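Local coordinates for uncharacterized protein (Pyrococcus abyssi, PDB 5IFF) that acts as a restriction DNA glycosylase, R.PabI, and binds double-stranded DNA, here nonspecific DNA, as a tetramer, at residues Leu85-Asn88 with Asp89-Leu93; Asp208-Lys211 with Phe212-Ile216. The protein carries 2 engineered substitutions. One frame throughout, in Å; residues are numbered along the deposited sequence.

Interaction 1: residues Leu85-Asn88 with Asp89-Leu93; sequences LTYN and DIYEL
T86 and D89 grip each other's backbone in a capping box that opens helix 87-99. T86, the N-cap, points OG1 forward to the first turn, its first torsion (60°) setting the hydroxyl between its own N and carbonyl carbon, and OG1 accepts from D89 N at 2.9 Å. In return D89 folds its carboxylate back on the N-cap residue: T86 N donates to D89 OD2 over 3.0 Å in an almost straight bond (172° at the hydrogen), reaching the oxygen from above the carboxylate plane. The two side chains cross at a slant, and two of the N-H groups that a helix start cannot bond to a preceding turn are satisfied. The other carboxylate oxygen of D89 faces K192 of helix 188-201 in a long, weak ion pair.

L85, just ahead of the cap, slants across both D89 and I90. Its CG is anti to the backbone N (chi1 -161°), and from there CD1 lies 3.4 Å from D89 CB and pushes against I90 CG1, a tighter approach than carbon pairs usually make. This is the buried flank, where I90 also meets H80 of helix 72-81 and L85 rests on V188 of helix 188-201.

On the exposed flank, N88 and E92 run side by side in the same direction, with N88 ND2 4.0 Å from E92 CG. E92 N donates to N88 O within this pair, and the bonds I90 N to T86 O and Y91 N to Y87 O run through the same turns. Y87 and Y91 are not stacked: Y91 crosses obliquely and brings its hydroxyl end to the base of Y87, OH lying 3.7 Å from Y87 CB, while Y87 O sits 3.3 Å above one face of the Y91 ring, offset toward its rim.

Interaction 2: residues Asp208-Lys211 with Phe212-Ile216; sequences DIVK and FLRSI
V210 CG1 sits over the centre of the R214 guanidinium, 3.4 Å from R214 CZ, so a methyl group covers one face of the charged plane. The two side chains run alongside each other: with CG1 anti to the backbone N (chi1 168°), V210 turns that branch toward R214, which stays extended from CG to NE to lie beside it. In the backbone between them, R214 N donates to V210 O at 2.8 Å.

F212, one turn after D208, donates its N to D208 O and rests CB 3.4 Å from that same oxygen; its ring leads away to pack on S73, V76 and R77 of helix 72-81, while I209 O lies at the ring edge. The F212 N bond belongs to the i to i+4 hydrogen-bonding pattern of the last turns of helix 203-216. One residue on, L213 N meets I209 O in a nearly straight bond (172°), L213 CD1 lies 3.7 Å from I209 CG2, and L213 also packs on I90 and L94 of helix 87-99. An alanine here removes CG and both methyls, and is likely to open a gap beside I209 CG2 and against helix 87-99. Toward the C-terminal end, F212 O accepts from S215 OG at 2.6 Å and also from I216 N.

Interaction 1 starts helix 87-99 and interaction 2 lies in the last turns of helix 203-216; their centres are 12 Å apart, and they meet through apolar side chains. I90 CD1 touches I216 CD1 at 3.6 Å, and L213 slots in alongside, its CB 4.0 Å from I90 CG2 and its CD1 4.1 Å from L93 CB. I90 thus joins the capped start of one helix to the end of the other. Neither contact touches the bound DNA, whose nearest atoms are about 27 Å from interaction 1 and about 15 Å from interaction 2. The side chain of I209 is about 8 Å from that of V158, which binds adenine in another structure of this protein, though none is bound to this chain here.

Interaction 1: residues Leu85-Asn88 with Asp89-Leu93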
loop_
_atom_site.group_PDB
_atom_site.type_symbol
_atom_site.label_atom_id
_atom_site.label_comp_id
_atom_site.label_asym_id
_atom_site.label_seq_id
_atom_site.Cartn_x
_atom_site.Cartn_y
_atom_site.Cartn_z
ATOM N N LEU A 85 16.527 33.265 -14.297
ATOM C CA LEU A 85 17.383 32.377 -15.046
ATOM C C LEU A 85 17.368 32.911 -16.502
ATOM O O LEU A 85 16.318 32.953 -17.160
ATOM C CB LEU A 85 16.891 30.967 -14.902
ATOM C CG LEU A 85 17.799 29.773 -15.212
ATOM C CD1 LEU A 85 18.089 29.751 -16.666
ATOM C CD2 LEU A 85 19.098 29.698 -14.450
ATOM N N THR A 86 18.508 33.406 -16.950
ATOM C CA THR A 86 18.561 34.200 -18.166
ATOM C C THR A 86 18.676 33.290 -19.385
ATOM O O THR A 86 18.920 32.087 -19.247
ATOM C CB THR A 86 19.773 35.158 -18.200
ATOM O OG1 THR A 86 20.959 34.371 -18.108
ATOM C CG2 THR A 86 19.733 36.171 -17.041
ATOM N N TYR A 87 18.520 33.877 -20.561
ATOM C CA TYR A 87 18.728 33.073 -21.772
ATOM C C TYR A 87 20.135 32.553 -21.769
ATOM O O TYR A 87 20.361 31.391 -22.060
ATOM C CB TYR A 87 18.507 33.916 -23.051
ATOM C CG TYR A 87 17.063 34.139 -23.309
ATOM C CD1 TYR A 87 16.310 33.201 -24.025
ATOM C CD2 TYR A 87 16.424 35.272 -22.815
ATOM C CE1 TYR A 87 14.958 33.393 -24.263
ATOM C CE2 TYR A 87 15.074 35.476 -23.047
ATOM C CZ TYR A 87 14.346 34.532 -23.768
ATOM O OH TYR A 87 13.002 34.742 -24.002
ATOM N N ASN A 88 21.077 33.440 -21.397
ATOM C CA ASN A 88 22.461 33.041 -21.402
ATOM C C ASN A 88 22.699 31.861 -20.433
ATOM O O ASN A 88 23.503 30.980 -20.723
ATOM C CB ASN A 88 23.357 34.200 -21.041
ATOM C CG ASN A 88 24.817 33.847 -21.145
ATOM O OD1 ASN A 88 25.376 33.825 -22.219
ATOM N ND2 ASN A 88 25.445 33.600 -20.031
ATOM N N ASP A 89 22.036 31.905 -19.270
ATOM C CA ASP A 89 22.130 30.800 -18.323
ATOM C C ASP A 89 21.703 29.493 -19.026
ATOM O O ASP A 89 22.323 28.421 -18.845
ATOM C CB ASP A 89 21.228 31.025 -17.111
ATOM C CG ASP A 89 21.757 32.102 -16.156
ATOM O OD1 ASP A 89 22.962 32.416 -16.142
ATOM O OD2 ASP A 89 20.925 32.640 -15.403
ATOM N N ILE A 90 20.596 29.570 -19.788
ATOM C CA ILE A 90 20.045 28.357 -20.414
ATOM C C ILE A 90 21.004 27.877 -21.512
ATOM O O ILE A 90 21.273 26.665 -21.622
ATOM C CB ILE A 90 18.609 28.588 -20.975
ATOM C CG1 ILE A 90 17.637 28.714 -19.797
ATOM C CG2 ILE A 90 18.095 27.374 -21.755
ATOM C CD1 ILE A 90 16.292 29.279 -20.228
ATOM N N TYR A 91 21.558 28.814 -22.288
ATOM C CA TYR A 91 22.506 28.410 -23.341
ATOM C C TYR A 91 23.728 27.703 -22.760
ATOM O O TYR A 91 24.272 26.767 -23.365
ATOM C CB TYR A 91 22.987 29.611 -24.164
ATOM C CG TYR A 91 21.904 30.424 -24.799
ATOM C CD1 TYR A 91 20.670 29.851 -25.168
ATOM C CD2 TYR A 91 22.114 31.787 -25.040
ATOM C CE1 TYR A 91 19.673 30.677 -25.795
ATOM C CE2 TYR A 91 21.165 32.573 -25.626
ATOM C CZ TYR A 91 19.943 32.016 -25.988
ATOM O OH TYR A 91 19.030 32.885 -26.551
ATOM N N GLU A 92 24.209 28.210 -21.608
ATOM C CA GLU A 92 25.332 27.569 -20.910
ATOM C C GLU A 92 24.979 26.147 -20.430
ATOM O O GLU A 92 25.783 25.241 -20.468
ATOM C CB GLU A 92 25.765 28.408 -19.696
ATOM C CG GLU A 92 26.493 29.699 -20.059
ATOM C CD GLU A 92 27.846 29.456 -20.714
ATOM O OE1 GLU A 92 28.708 28.794 -20.099
ATOM O OE2 GLU A 92 28.045 29.929 -21.851
ATOM N N LEU A 93 23.771 25.962 -19.975
ATOM C CA LEU A 93 23.376 24.626 -19.570
ATOM C C LEU A 93 23.243 23.682 -20.787
ATOM O O LEU A 93 23.590 22.499 -20.705
ATOM C CB LEU A 93 22.067 24.679 -18.805
ATOM C CG LEU A 93 22.224 25.248 -17.401
ATOM C CD1 LEU A 93 20.876 25.708 -16.878
ATOM C CD2 LEU A 93 22.855 24.159 -16.547
#

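Interaction 2: residues Asp208-Lys211 with Phe212-Ile216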
loop_
_atom_site.group_PDB
_atom_site.type_symbol
_atom_site.label_atom_id
_atom_site.label_comp_id
_atom_site.label_asym_id
_atom_site.label_seq_id
_atom_site.Cartn_x
_atom_site.Cartn_y
_atom_site.Cartn_z
ATOM N N ASP A 208 15.783 14.379 -21.320
ATOM C CA ASP A 208 14.585 15.028 -20.796
ATOM C C ASP A 208 14.851 16.489 -20.496
ATOM O O ASP A 208 14.028 17.341 -20.828
ATOM C CB ASP A 208 14.060 14.378 -19.521
ATOM C CG ASP A 208 13.394 13.040 -19.758
ATOM O OD1 ASP A 208 13.041 12.725 -20.928
ATOM O OD2 ASP A 208 13.181 12.340 -18.737
ATOM N N ILE A 209 15.967 16.754 -19.803
ATOM C CA ILE A 209 16.305 18.124 -19.427
ATOM C C ILE A 209 16.550 18.988 -20.674
ATOM O O ILE A 209 16.096 20.124 -20.722
ATOM C CB ILE A 209 17.570 18.198 -18.533
ATOM C CG1 ILE A 209 17.324 17.468 -17.201
ATOM C CG2 ILE A 209 17.986 19.696 -18.268
ATOM C CD1 ILE A 209 16.082 18.052 -16.412
ATOM N N VAL A 210 17.286 18.464 -21.658
ATOM C CA VAL A 210 17.573 19.283 -22.864
ATOM C C VAL A 210 16.308 19.687 -23.643
ATOM O O VAL A 210 16.154 20.842 -24.034
ATOM C CB VAL A 210 18.574 18.527 -23.758
ATOM C CG1 VAL A 210 18.694 19.154 -25.134
ATOM C CG2 VAL A 210 19.902 18.470 -23.073
ATOM N N LYS A 211 15.398 18.732 -23.855
ATOM C CA LYS A 211 14.119 18.983 -24.486
ATOM C C LYS A 211 13.276 20.025 -23.704
ATOM O O LYS A 211 12.636 20.918 -24.302
ATOM C CB LYS A 211 13.371 17.652 -24.630
ATOM C CG LYS A 211 12.015 17.752 -25.260
ATOM C CD LYS A 211 11.478 16.396 -25.701
ATOM C CE LYS A 211 10.133 16.539 -26.426
ATOM N NZ LYS A 211 10.142 17.652 -27.422
ATOM N N PHE A 212 13.270 19.885 -22.400
ATOM C CA PHE A 212 12.589 20.853 -21.523
ATOM C C PHE A 212 13.175 22.269 -21.675
ATOM O O PHE A 212 12.440 23.242 -21.884
ATOM C CB PHE A 212 12.703 20.417 -20.067
ATOM C CG PHE A 212 12.267 21.484 -19.090
ATOM C CD1 PHE A 212 10.964 21.980 -19.121
ATOM C CD2 PHE A 212 13.175 22.003 -18.186
ATOM C CE1 PHE A 212 10.573 22.971 -18.223
ATOM C CE2 PHE A 212 12.792 22.997 -17.279
ATOM C CZ PHE A 212 11.501 23.472 -17.301
ATOM N N LEU A 213 14.494 22.382 -21.546
ATOM C CA LEU A 213 15.134 23.689 -21.700
ATOM C C LEU A 213 14.909 24.254 -23.088
ATOM O O LEU A 213 14.552 25.410 -23.232
ATOM C CB LEU A 213 16.640 23.612 -21.420
ATOM C CG LEU A 213 16.982 23.247 -19.967
ATOM C CD1 LEU A 213 18.479 23.032 -19.819
ATOM C CD2 LEU A 213 16.469 24.377 -18.991
ATOM N N ARG A 214 15.086 23.436 -24.132
ATOM C CA ARG A 214 14.782 23.912 -25.468
ATOM C C ARG A 214 13.359 24.443 -25.568
ATOM O O ARG A 214 13.118 25.405 -26.287
ATOM C CB ARG A 214 15.007 22.816 -26.550
ATOM C CG ARG A 214 16.482 22.561 -26.779
ATOM C CD ARG A 214 16.680 21.351 -27.678
ATOM N NE ARG A 214 18.077 20.987 -27.903
ATOM C CZ ARG A 214 18.456 19.809 -28.414
ATOM N NH1 ARG A 214 17.548 18.851 -28.706
ATOM N NH2 ARG A 214 19.742 19.579 -28.611
ATOM N N SER A 215 12.427 23.845 -24.833
ATOM C CA SER A 215 11.022 24.218 -24.977
ATOM C C SER A 215 10.733 25.526 -24.253
ATOM O O SER A 215 9.814 26.244 -24.640
ATOM C CB SER A 215 10.101 23.129 -24.418
ATOM O OG SER A 215 10.093 23.136 -22.995
ATOM N N ILE A 216 11.483 25.822 -23.192
ATOM C CA ILE A 216 11.188 27.092 -22.519
ATOM C C ILE A 216 11.837 28.305 -23.246
ATOM O O ILE A 216 11.346 29.398 -23.136
ATOM C CB ILE A 216 11.603 27.091 -21.051
ATOM C CG1 ILE A 216 13.102 27.076 -20.911
ATOM C CG2 ILE A 216 10.962 25.926 -20.266
ATOM C CD1 ILE A 216 13.533 27.070 -19.404
#